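2,3-dihydroxybenzoate-AMP ligase (Mycobacterium smegmatis, PDB 5KEI) belongs to the ANL superfamily of AMP-binding enzymes, joining a large N-terminal domain to a smaller C-terminal domain. Local coordinates at residues L47-R52 with F113-R117; A120-C125 with P207-V212; Y230-A234 with N258-P264; R242-D246 with G268-A274. All blocks are in the same frame, centred on the assembly; numbering follows the deposited sequence.

Contact 1 of 4, residues L47-R52 with F113-R117; sequences LDSVLR and FGLLR
Two torsion choices bring Asp48 and Arg117 together. In Asp48, CG sits between the backbone N and the carbonyl carbon (chi1 74°), which turns the carboxylate toward the Arg117 side chain. In Arg117 a bend at chi2 turns an otherwise extended chain across that carboxylate at about a right angle. The guanidinium then grips Asp48 side-on with two nitrogens. Arg117 NE makes the salt bridge, 2.9 Å from Asp48 OD2, meeting it on the anti side of the carboxylate, and OD2 lies almost in the guanidinium plane. Arg117 NH2 reaches the backbone Asp48 O in a longer, more bent bond of 3.3 Å, tilted from the carbonyl plane. Arg52, bent at chi2 and chi3, folds back to lay its own guanidinium over one face of that of Arg117, centres 3.5 Å apart and planes 14° apart. The stacked pair is set among acids of helix 73-88: Asp77 forms a salt bridge with each arginine, and Asp81 takes a further one from Arg52, which probably balances the two charges. The contact thus joins helix 49-57 and the residues leading into it to helix 107-117 in the large domain of the AMP-binding fold. Beside the ion pair the contact is apolar. Leu51 CB stands over one face of the Phe113 ring, 3.9 Å from its centroid, a CH-pi contact, while Leu51 CD2 packs 3.7 Å from Phe113 CG. Asp48 CA and Leu47 O lie at the edge of the same ring. Farther along, Leu47 CG rests 3.7 Å from Leu116 CD1, and Met270 and Leu267 of helix 265-271 border Phe113.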
loop_
_atom_site.group_PDB
_atom_site.type_symbol
_atom_site.label_atom_id
_atom_site.label_comp_id
_atom_site.label_asym_id
_atom_site.label_seq_id
_atom_site.Cartn_x
_atom_site.Cartn_y
_atom_site.Cartn_z
ATOM N N LEU A 47 7.413 13.801 -8.155
ATOM C CA LEU A 47 5.995 13.560 -7.938
ATOM C C LEU A 47 5.181 14.856 -7.943
ATOM O O LEU A 47 4.105 14.900 -8.542
ATOM C CB LEU A 47 5.761 12.799 -6.620
ATOM C CG LEU A 47 4.347 12.300 -6.292
ATOM C CD1 LEU A 47 3.655 11.695 -7.519
ATOM C CD2 LEU A 47 4.373 11.272 -5.140
ATOM N N ASP A 48 5.677 15.910 -7.290
ATOM C CA ASP A 48 4.873 17.128 -7.163
ATOM C C ASP A 48 4.650 17.788 -8.518
ATOM O O ASP A 48 3.817 18.681 -8.628
ATOM C CB ASP A 48 5.509 18.174 -6.231
ATOM C CG ASP A 48 6.729 18.887 -6.869
ATOM O OD1 ASP A 48 7.784 18.243 -7.059
ATOM O OD2 ASP A 48 6.606 20.094 -7.223
ATOM N N SER A 49 5.404 17.374 -9.536
ATOM C CA SER A 49 5.313 18.001 -10.854
ATOM C C SER A 49 4.027 17.602 -11.552
ATOM O O SER A 49 3.620 18.248 -12.532
ATOM C CB SER A 49 6.504 17.628 -11.741
ATOM O OG SER A 49 6.333 16.320 -12.264
ATOM N N VAL A 50 3.394 16.535 -11.064
ATOM C CA VAL A 50 2.097 16.149 -11.585
ATOM C C VAL A 50 1.126 17.323 -11.409
ATOM O O VAL A 50 0.383 17.641 -12.334
ATOM C CB VAL A 50 1.547 14.873 -10.907
ATOM C CG1 VAL A 50 0.089 14.596 -11.344
ATOM C CG2 VAL A 50 2.430 13.683 -11.229
ATOM N N LEU A 51 1.157 17.990 -10.254
ATOM C CA LEU A 51 0.269 19.137 -10.018
ATOM C C LEU A 51 0.720 20.347 -10.817
ATOM O O LEU A 51 -0.101 21.058 -11.407
ATOM C CB LEU A 51 0.215 19.501 -8.534
ATOM C CG LEU A 51 -0.446 20.832 -8.131
ATOM C CD1 LEU A 51 -1.865 21.008 -8.692
ATOM C CD2 LEU A 51 -0.461 20.958 -6.611
ATOM N N ARG A 52 2.034 20.558 -10.827
ATOM C CA ARG A 52 2.656 21.678 -11.509
ATOM C C ARG A 52 2.312 21.659 -12.988
ATOM O O ARG A 52 1.860 22.663 -13.540
ATOM C CB ARG A 52 4.181 21.647 -11.317
ATOM C CG ARG A 52 4.907 22.899 -11.811
ATOM C CD ARG A 52 4.601 24.078 -10.928
ATOM N NE ARG A 52 5.303 23.992 -9.650
ATOM C CZ ARG A 52 4.984 24.703 -8.574
ATOM N NH1 ARG A 52 3.950 25.532 -8.611
ATOM N NH2 ARG A 52 5.688 24.574 -7.455
ATOM N N PHE A 113 0.780 17.556 -1.758
ATOM C CA PHE A 113 1.710 18.309 -2.596
ATOM C C PHE A 113 2.448 19.377 -1.786
ATOM O O PHE A 113 3.607 19.670 -2.070
ATOM C CB PHE A 113 0.971 18.915 -3.799
ATOM C CG PHE A 113 0.509 17.879 -4.771
ATOM C CD1 PHE A 113 -0.800 17.427 -4.762
ATOM C CD2 PHE A 113 1.405 17.292 -5.639
ATOM C CE1 PHE A 113 -1.213 16.438 -5.636
ATOM C CE2 PHE A 113 1.004 16.306 -6.511
ATOM C CZ PHE A 113 -0.309 15.882 -6.509
ATOM N N GLY A 114 1.790 19.913 -0.755
ATOM C CA GLY A 114 2.430 20.804 0.194
ATOM C C GLY A 114 3.639 20.132 0.807
ATOM O O GLY A 114 4.754 20.662 0.770
ATOM N N LEU A 115 3.426 18.941 1.355
ATOM C CA LEU A 115 4.518 18.153 1.906
ATOM C C LEU A 115 5.602 17.820 0.868
ATOM O O LEU A 115 6.801 17.949 1.146
ATOM C CB LEU A 115 3.961 16.872 2.531
ATOM C CG LEU A 115 3.331 17.074 3.913
ATOM C CD1 LEU A 115 2.520 15.873 4.333
ATOM C CD2 LEU A 115 4.430 17.365 4.931
ATOM N N LEU A 116 5.181 17.398 -0.324
ATOM C CA LEU A 116 6.127 17.015 -1.376
ATOM C C LEU A 116 7.023 18.183 -1.795
ATOM O O LEU A 116 8.216 18.003 -2.066
ATOM C CB LEU A 116 5.386 16.476 -2.604
ATOM C CG LEU A 116 4.695 15.118 -2.465
ATOM C CD1 LEU A 116 3.854 14.836 -3.697
ATOM C CD2 LEU A 116 5.693 13.996 -2.214
ATOM N N ARG A 117 6.439 19.375 -1.853
ATOM C CA ARG A 117 7.174 20.548 -2.314
ATOM C C ARG A 117 8.134 21.065 -1.252
ATOM O O ARG A 117 9.052 21.801 -1.569
ATOM C CB ARG A 117 6.210 21.651 -2.744
ATOM C CG ARG A 117 5.349 21.247 -3.923
ATOM C CD ARG A 117 5.088 22.371 -4.845
ATOM N NE ARG A 117 4.569 21.856 -6.102
ATOM C CZ ARG A 117 3.423 22.255 -6.626
ATOM N NH1 ARG A 117 2.721 23.193 -6.009
ATOM N NH2 ARG A 117 2.997 21.739 -7.766
#

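Contact 2 of 4, residues A120-C125 with P207-V212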
loop_
_atom_site.group_PDB
_atom_site.type_symbol
_atom_site.label_atom_id
_atom_site.label_comp_id
_atom_site.label_asym_id
_atom_site.label_seq_id
_atom_site.Cartn_x
_atom_site.Cartn_y
_atom_site.Cartn_z
ATOM N N ALA A 120 9.542 16.850 1.859
ATOM C CA ALA A 120 9.271 15.862 2.897
ATOM C C ALA A 120 8.745 14.580 2.257
ATOM O O ALA A 120 8.245 14.576 1.120
ATOM C CB ALA A 120 8.295 16.402 3.909
ATOM N N VAL A 121 8.902 13.482 2.972
ATOM C CA VAL A 121 8.493 12.191 2.463
ATOM C C VAL A 121 7.340 11.727 3.323
ATOM O O VAL A 121 7.560 11.221 4.416
ATOM C CB VAL A 121 9.651 11.177 2.483
ATOM C CG1 VAL A 121 9.165 9.790 2.044
ATOM C CG2 VAL A 121 10.803 11.679 1.592
ATOM N N PRO A 122 6.098 11.947 2.848
ATOM C CA PRO A 122 4.917 11.589 3.639
ATOM C C PRO A 122 4.738 10.074 3.779
ATOM O O PRO A 122 5.108 9.302 2.888
ATOM C CB PRO A 122 3.765 12.221 2.852
ATOM C CG PRO A 122 4.273 12.309 1.456
ATOM C CD PRO A 122 5.725 12.616 1.587
ATOM N N VAL A 123 4.241 9.675 4.941
ATOM C CA VAL A 123 3.857 8.309 5.243
ATOM C C VAL A 123 2.331 8.250 5.213
ATOM O O VAL A 123 1.650 8.889 6.020
ATOM C CB VAL A 123 4.390 7.868 6.613
ATOM C CG1 VAL A 123 3.896 6.482 6.963
ATOM C CG2 VAL A 123 5.918 7.915 6.619
ATOM N N MET A 124 1.787 7.513 4.257
ATOM C CA MET A 124 0.348 7.547 4.037
ATOM C C MET A 124 -0.402 6.574 4.950
ATOM O O MET A 124 -0.682 5.427 4.574
ATOM C CB MET A 124 0.051 7.253 2.571
ATOM C CG MET A 124 0.922 8.057 1.624
ATOM S SD MET A 124 0.779 9.835 1.908
ATOM C CE MET A 124 -0.844 10.173 1.229
ATOM N N CYS A 125 -0.734 7.048 6.145
ATOM C CA CYS A 125 -1.492 6.246 7.109
ATOM C C CYS A 125 -2.977 6.213 6.763
ATOM O O CYS A 125 -3.523 7.179 6.227
ATOM C CB CYS A 125 -1.307 6.787 8.524
ATOM S SG CYS A 125 0.425 7.064 8.953
ATOM N N PRO A 207 12.905 7.570 -2.799
ATOM C CA PRO A 207 11.523 7.594 -2.304
ATOM C C PRO A 207 10.860 8.964 -2.361
ATOM O O PRO A 207 11.441 9.933 -1.917
ATOM C CB PRO A 207 11.672 7.144 -0.842
ATOM C CG PRO A 207 12.830 6.242 -0.864
ATOM C CD PRO A 207 13.785 6.827 -1.868
ATOM N N ALA A 208 9.647 9.023 -2.904
ATOM C CA ALA A 208 8.860 10.234 -2.877
ATOM C C ALA A 208 7.964 10.207 -1.655
ATOM O O ALA A 208 7.805 11.226 -0.980
ATOM C CB ALA A 208 8.025 10.367 -4.139
ATOM N N LEU A 209 7.362 9.042 -1.388
ATOM C CA LEU A 209 6.511 8.862 -0.209
ATOM C C LEU A 209 6.595 7.423 0.298
ATOM O O LEU A 209 7.137 6.559 -0.389
ATOM C CB LEU A 209 5.047 9.231 -0.519
ATOM C CG LEU A 209 4.351 8.665 -1.769
ATOM C CD1 LEU A 209 4.096 7.170 -1.669
ATOM C CD2 LEU A 209 3.031 9.372 -2.018
ATOM N N LEU A 210 6.059 7.158 1.491
ATOM C CA LEU A 210 5.960 5.771 1.971
ATOM C C LEU A 210 4.483 5.352 2.069
ATOM O O LEU A 210 3.654 6.036 2.686
ATOM C CB LEU A 210 6.661 5.593 3.326
ATOM C CG LEU A 210 8.110 6.123 3.416
ATOM C CD1 LEU A 210 8.679 6.047 4.830
ATOM C CD2 LEU A 210 9.050 5.414 2.445
ATOM N N LEU A 211 4.142 4.243 1.435
ATOM C CA LEU A 211 2.806 3.671 1.620
ATOM C C LEU A 211 2.851 2.677 2.769
ATOM O O LEU A 211 3.921 2.222 3.174
ATOM C CB LEU A 211 2.307 2.990 0.345
ATOM C CG LEU A 211 2.201 3.832 -0.930
ATOM C CD1 LEU A 211 2.006 2.929 -2.125
ATOM C CD2 LEU A 211 1.032 4.803 -0.840
ATOM N N VAL A 212 1.677 2.365 3.296
ATOM C CA VAL A 212 1.517 1.336 4.309
ATOM C C VAL A 212 1.082 0.016 3.661
ATOM O O VAL A 212 0.284 -0.002 2.733
ATOM C CB VAL A 212 0.498 1.776 5.384
ATOM C CG1 VAL A 212 0.230 0.651 6.359
ATOM C CG2 VAL A 212 1.031 2.993 6.131
HETATM O O HOH W 1 9.557 13.382 -1.219
HETATM O O HOH W 2 -0.952 4.043 2.026
#
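Leu210 joins Pro122 and Met124 by two nearly straight backbone hydrogen bonds, the pattern of parallel strands in which one residue uses both its N and its O. Leu210 N donates to Pro122 O at 2.7 Å, and Met124 N donates to Leu210 O at 2.9 Å. Between them Val123 CA adds a CA-H...O contact to the same Leu210 O, 3.4 Å away, which therefore serves two partners. The short strand segments run only 9° from parallel. Water extends the pairing at both ends. One molecule donates to Ala120 O and to Ala208 O, linking two carbonyls that cannot bond each other; a second donates to Met124 O and weakly accepts from Val212 N. Met124 is also the centre of an inverse gamma turn. The apolar contacts divide between the faces of the sheet. Val123 and Leu210 share one face, with CG2 of Val123 3.8 Å from CD1 of Leu210. On the other, Met124 CG lies 4.1 Å from Leu211 CD2. Pro122 CG packs 3.7 Å from Leu209 CB, and Val121 CG1 lies against Leu209 CA at 3.6 Å. These are inner strands of a mixed sheet: 97-101 bonds to the far edge of 121-124, and antiparallel 222-226 follows 207-212. On that other edge of 207-212, Ala208 and Leu209 both face Arg225 of strand 222-226, a classic beta bulge. Helix 107-117, the crossover of the beta-alpha-beta unit from 97-101 to 121-124, packs on Pro122 and Met124 through Leu115, Leu116 and Phe108.

Contact 3 of 4, residues Y230-A234 with N258-P264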
loop_
_atom_site.group_PDB
_atom_site.type_symbol
_atom_site.label_atom_id
_atom_site.label_comp_id
_atom_site.label_asym_id
_atom_site.label_seq_id
_atom_site.Cartn_x
_atom_site.Cartn_y
_atom_site.Cartn_z
ATOM N N TYR A 230 6.106 6.063 -9.085
ATOM C CA TYR A 230 4.773 6.455 -8.635
ATOM C C TYR A 230 4.108 7.366 -9.681
ATOM O O TYR A 230 2.904 7.260 -9.925
ATOM C CB TYR A 230 4.832 7.112 -7.235
ATOM C CG TYR A 230 3.558 6.802 -6.472
ATOM C CD1 TYR A 230 3.221 5.459 -6.273
ATOM C CD2 TYR A 230 2.765 7.767 -5.858
ATOM C CE1 TYR A 230 2.114 5.071 -5.584
ATOM C CE2 TYR A 230 1.607 7.365 -5.115
ATOM C CZ TYR A 230 1.304 6.002 -4.998
ATOM O OH TYR A 230 0.219 5.500 -4.318
ATOM N N VAL A 231 4.894 8.219 -10.332
ATOM C CA VAL A 231 4.358 9.019 -11.431
ATOM C C VAL A 231 3.983 8.088 -12.582
ATOM O O VAL A 231 2.891 8.190 -13.150
ATOM C CB VAL A 231 5.355 10.074 -11.899
ATOM C CG1 VAL A 231 4.847 10.794 -13.177
ATOM C CG2 VAL A 231 5.613 11.068 -10.764
ATOM N N TYR A 232 4.871 7.151 -12.898
ATOM C CA TYR A 232 4.517 6.124 -13.875
ATOM C C TYR A 232 3.263 5.306 -13.501
ATOM O O TYR A 232 2.430 5.033 -14.362
ATOM C CB TYR A 232 5.697 5.165 -14.119
ATOM C CG TYR A 232 5.376 3.991 -15.042
ATOM C CD1 TYR A 232 4.840 4.196 -16.320
ATOM C CD2 TYR A 232 5.551 2.679 -14.619
ATOM C CE1 TYR A 232 4.520 3.118 -17.166
ATOM C CE2 TYR A 232 5.231 1.607 -15.446
ATOM C CZ TYR A 232 4.711 1.826 -16.717
ATOM O OH TYR A 232 4.402 0.753 -17.535
ATOM N N ASN A 233 3.092 4.985 -12.218
ATOM C CA ASN A 233 2.034 4.087 -11.751
ATOM C C ASN A 233 0.668 4.805 -12.067
ATOM O O ASN A 233 -0.289 4.258 -12.624
ATOM C CB ASN A 233 2.159 3.831 -10.240
ATOM C CG ASN A 233 1.075 2.933 -9.735
ATOM O OD1 ASN A 233 0.054 3.399 -9.328
ATOM N ND2 ASN A 233 1.359 1.651 -9.631
ATOM N N ALA A 234 0.599 6.076 -11.692
ATOM C CA ALA A 234 -0.568 6.935 -11.954
ATOM C C ALA A 234 -0.820 7.192 -13.455
ATOM O O ALA A 234 -1.949 7.071 -13.935
ATOM C CB ALA A 234 -0.398 8.255 -11.206
ATOM N N ASN A 258 -3.081 3.266 -1.637
ATOM C CA ASN A 258 -2.591 3.165 -3.003
ATOM C C ASN A 258 -3.709 3.179 -4.064
ATOM O O ASN A 258 -3.607 3.866 -5.085
ATOM C CB ASN A 258 -1.763 1.890 -3.152
ATOM C CG ASN A 258 -1.012 1.837 -4.462
ATOM O OD1 ASN A 258 -0.577 2.870 -4.972
ATOM N ND2 ASN A 258 -0.842 0.640 -5.008
ATOM N N PHE A 259 -4.789 2.454 -3.794
ATOM C CA PHE A 259 -5.801 2.210 -4.812
ATOM C C PHE A 259 -6.499 3.523 -5.248
ATOM O O PHE A 259 -6.462 3.841 -6.431
ATOM C CB PHE A 259 -6.794 1.148 -4.305
ATOM C CG PHE A 259 -7.768 0.653 -5.343
ATOM C CD1 PHE A 259 -7.538 0.848 -6.699
ATOM C CD2 PHE A 259 -8.926 -0.009 -4.952
ATOM C CE1 PHE A 259 -8.430 0.394 -7.655
ATOM C CE2 PHE A 259 -9.846 -0.467 -5.908
ATOM C CZ PHE A 259 -9.586 -0.267 -7.271
ATOM N N PRO A 260 -7.103 4.306 -4.313
ATOM C CA PRO A 260 -7.649 5.591 -4.804
ATOM C C PRO A 260 -6.623 6.722 -4.879
ATOM O O PRO A 260 -6.977 7.846 -5.263
ATOM C CB PRO A 260 -8.712 5.948 -3.766
ATOM C CG PRO A 260 -8.174 5.340 -2.481
ATOM C CD PRO A 260 -7.460 4.066 -2.891
ATOM N N LEU A 261 -5.380 6.457 -4.494
ATOM C CA LEU A 261 -4.357 7.485 -4.590
ATOM C C LEU A 261 -3.709 7.530 -5.991
ATOM O O LEU A 261 -3.451 8.599 -6.530
ATOM C CB LEU A 261 -3.298 7.263 -3.505
ATOM C CG LEU A 261 -2.210 8.320 -3.404
ATOM C CD1 LEU A 261 -2.835 9.697 -3.201
ATOM C CD2 LEU A 261 -1.260 7.951 -2.258
ATOM N N ALA A 262 -3.451 6.370 -6.590
ATOM C CA ALA A 262 -2.713 6.345 -7.852
ATOM C C ALA A 262 -3.078 5.237 -8.830
ATOM O O ALA A 262 -2.353 5.015 -9.785
ATOM C CB ALA A 262 -1.222 6.266 -7.547
ATOM N N CYS A 263 -4.201 4.554 -8.632
ATOM C CA CYS A 263 -4.509 3.403 -9.482
ATOM C C CYS A 263 -5.840 3.431 -10.240
ATOM O O CYS A 263 -6.600 2.471 -10.139
ATOM C CB CYS A 263 -4.465 2.138 -8.619
ATOM S SG CYS A 263 -2.864 1.896 -7.778
ATOM N N PRO A 264 -6.130 4.496 -11.023
ATOM C CA PRO A 264 -5.375 5.734 -11.268
ATOM C C PRO A 264 -5.577 6.773 -10.170
ATOM O O PRO A 264 -4.688 7.586 -9.962
ATOM C CB PRO A 264 -5.947 6.244 -12.603
ATOM C CG PRO A 264 -7.366 5.789 -12.590
ATOM C CD PRO A 264 -7.336 4.424 -11.877
#
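Tyr230 reaches across to Asn258 with its phenol oxygen. Tyr230 OH donates to Asn258 OD1 over 2.8 Å, meeting the acceptor in the carbonyl plane, on a lone pair, with ring and amide planes 26° apart. The two side chains slide past each other in opposite directions, so that Tyr230 CE1 also comes within 3.5 Å of Asn258 OD1. Carbon surrounds the phenol end as well. Ala262 CB sits 3.6 Å from Tyr230 CZ, coming obliquely, and Leu261 CD2 lies at the ring edge, 4.1 Å from Tyr230 CE2. Nearer the backbone of helix 230-234, Ala234 CA makes a CA-H...O contact of 3.4 Å with Ala262 O. There Ala234 CB and Ala262 CB stand 4.2 Å apart, and the small side chains let the backbones approach closely. In the large AMP-binding domain, helix 227-240 lies at 81° to the short helix 258-262 that follows strand 248-251; the segment axes pass 10.6 Å apart. Tyr230 spans the gap at one end, where chi1 at -148° extends the ring toward Asn258, while the alanines meet directly at the other. In the short helix, Ala262 N donates to Asn258 O, placing the residue that touches the ring one turn beyond the one that accepts its hydroxyl. A cis peptide precedes Pro264, just ahead of helix 265-271, where Leu266 and Leu267 bond to the backbone of Pro260 and Leu261. Farther out, Leu209 and Leu211 of strand 207-212 touch Tyr230, and Arg225 of strand 222-226 touches Tyr230 and Asn258.

Contact 4 of 4, residues R242-D246 with G268-A274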
loop_
_atom_site.group_PDB
_atom_site.type_symbol
_atom_site.label_atom_id
_atom_site.label_comp_id
_atom_site.label_asym_id
_atom_site.label_seq_id
_atom_site.Cartn_x
_atom_site.Cartn_y
_atom_site.Cartn_z
ATOM N N ARG A 242 -8.236 5.151 -19.656
ATOM C CA ARG A 242 -8.687 6.091 -20.677
ATOM C C ARG A 242 -9.274 7.376 -20.073
ATOM O O ARG A 242 -10.218 7.955 -20.616
ATOM C CB ARG A 242 -9.716 5.410 -21.602
ATOM C CG ARG A 242 -9.299 4.013 -22.088
ATOM C CD ARG A 242 -8.796 4.022 -23.533
ATOM N NE ARG A 242 -8.274 2.715 -23.955
ATOM C CZ ARG A 242 -7.668 2.474 -25.121
ATOM N NH1 ARG A 242 -7.507 3.444 -26.019
ATOM N NH2 ARG A 242 -7.225 1.251 -25.396
ATOM N N LEU A 243 -8.713 7.817 -18.947
ATOM C CA LEU A 243 -9.155 9.050 -18.288
ATOM C C LEU A 243 -8.881 10.285 -19.162
ATOM O O LEU A 243 -7.818 10.403 -19.770
ATOM C CB LEU A 243 -8.456 9.225 -16.932
ATOM C CG LEU A 243 -8.747 8.273 -15.760
ATOM C CD1 LEU A 243 -8.105 8.795 -14.446
ATOM C CD2 LEU A 243 -10.241 8.024 -15.575
ATOM N N THR A 244 -9.844 11.197 -19.223
ATOM C CA THR A 244 -9.643 12.467 -19.916
ATOM C C THR A 244 -9.975 13.621 -18.965
ATOM O O THR A 244 -10.488 13.398 -17.863
ATOM C CB THR A 244 -10.514 12.581 -21.209
ATOM O OG1 THR A 244 -11.898 12.684 -20.862
ATOM C CG2 THR A 244 -10.306 11.379 -22.147
ATOM N N ALA A 245 -9.693 14.850 -19.391
ATOM C CA ALA A 245 -10.036 16.033 -18.601
ATOM C C ALA A 245 -11.537 16.134 -18.297
ATOM O O ALA A 245 -11.949 16.922 -17.448
ATOM C CB ALA A 245 -9.566 17.289 -19.308
ATOM N N ASP A 246 -12.347 15.330 -18.980
ATOM C CA ASP A 246 -13.795 15.327 -18.767
ATOM C C ASP A 246 -14.229 14.359 -17.659
ATOM O O ASP A 246 -15.360 14.421 -17.192
ATOM C CB ASP A 246 -14.532 14.962 -20.063
ATOM C CG ASP A 246 -14.259 15.944 -21.198
ATOM O OD1 ASP A 246 -14.223 17.177 -20.946
ATOM O OD2 ASP A 246 -14.075 15.473 -22.348
ATOM N N GLY A 268 -3.561 9.932 -10.898
ATOM C CA GLY A 268 -3.758 9.598 -12.291
ATOM C C GLY A 268 -4.749 10.584 -12.867
ATOM O O GLY A 268 -4.530 11.121 -13.944
ATOM N N ALA A 269 -5.822 10.847 -12.126
ATOM C CA ALA A 269 -6.783 11.863 -12.526
ATOM C C ALA A 269 -6.071 13.203 -12.782
ATOM O O ALA A 269 -6.375 13.883 -13.754
ATOM C CB ALA A 269 -7.874 12.018 -11.467
ATOM N N MET A 270 -5.098 13.563 -11.941
ATOM C CA MET A 270 -4.425 14.847 -12.097
ATOM C C MET A 270 -3.487 14.868 -13.305
ATOM O O MET A 270 -3.203 15.929 -13.841
ATOM C CB MET A 270 -3.656 15.217 -10.829
ATOM C CG MET A 270 -4.525 15.798 -9.715
ATOM S SD MET A 270 -3.572 16.120 -8.211
ATOM C CE MET A 270 -2.647 17.562 -8.676
ATOM N N THR A 271 -3.011 13.711 -13.745
ATOM C CA THR A 271 -2.164 13.692 -14.927
ATOM C C THR A 271 -2.925 14.025 -16.211
ATOM O O THR A 271 -2.294 14.379 -17.214
ATOM C CB THR A 271 -1.472 12.331 -15.134
ATOM O OG1 THR A 271 -2.467 11.312 -15.268
ATOM C CG2 THR A 271 -0.533 12.002 -13.978
ATOM N N VAL A 272 -4.258 13.901 -16.203
ATOM C CA VAL A 272 -5.058 14.247 -17.397
ATOM C C VAL A 272 -5.953 15.480 -17.217
ATOM O O VAL A 272 -6.799 15.766 -18.069
ATOM C CB VAL A 272 -5.993 13.086 -17.863
ATOM C CG1 VAL A 272 -5.192 11.863 -18.352
ATOM C CG2 VAL A 272 -7.021 12.738 -16.778
ATOM N N GLY A 273 -5.789 16.199 -16.111
ATOM C CA GLY A 273 -6.603 17.379 -15.867
ATOM C C GLY A 273 -8.071 17.094 -15.592
ATOM O O GLY A 273 -8.929 17.944 -15.826
ATOM N N ALA A 274 -8.351 15.901 -15.070
ATOM C CA ALA A 274 -9.702 15.533 -14.652
ATOM C C ALA A 274 -10.043 16.062 -13.262
ATOM O O ALA A 274 -9.163 16.478 -12.510
ATOM C CB ALA A 274 -9.868 14.019 -14.688
#
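A beta-alpha-beta connection places Leu243, Thr244 and Ala245 against Val272 and Ala274: the first three lie in the loop entering strand 248-251, the other two where helix 265-271 gives way to the adjacent parallel strand 275-278. Leu243 makes the most extensive side-chain contact of the loop. Its CD1 points at the helix backbone, 3.8 Å from Ala269 N, and its CB rests 3.8 Å from Val272 CG2. The two methyls of Val272 lie against successive carbonyls of the loop, CG1 3.3 Å from Leu243 O and CG2 3.7 Å from Thr244 O. Farther along, Ala274 CB abuts Thr244 O at 3.3 Å, and Ala245 CA makes a bent CA-H...O contact of 3.5 Å with Gly273 O. Each side is shaped by its own turns. The loop begins at a Schellman motif, with Arg242 at positive phi closing helix 227-240, and Thr244 forms an ST turn by accepting from Asp246 N through OG1. Across from it, Ala269 O takes bonds from Val272 N and Ala274 N, which arrive from opposite faces of its plane, while Gly273 turns the chain at positive phi. Pro264, Ala238 and Arg324 also touch Leu243, and His61 touches Ala245.

In the fold
Contacts 1 to 3 are buried. The centres of contacts 2 and 3 each lie about 10 Å from the chain centre, and that of contact 1 about 20 Å. Contact 4, centred about 22 Å out, is also mostly buried but reaches exposed loop residues. Helix 107-117 links contact 1 to contact 2, since strand 121-124 follows it directly. Contacts 3 and 4 interleave along the chain, with Ala234 packed on Gly268. Val50 of contact 1 meets Thr271 of contact 4, and Leu47 meets Val231 of contact 3. Ion pairs and stacked guanidinium groups mark contact 1, sheet bonding contact 2, a tyrosine-asparagine hydrogen bond contact 3, and van der Waals packing against loop carbonyls contact 4.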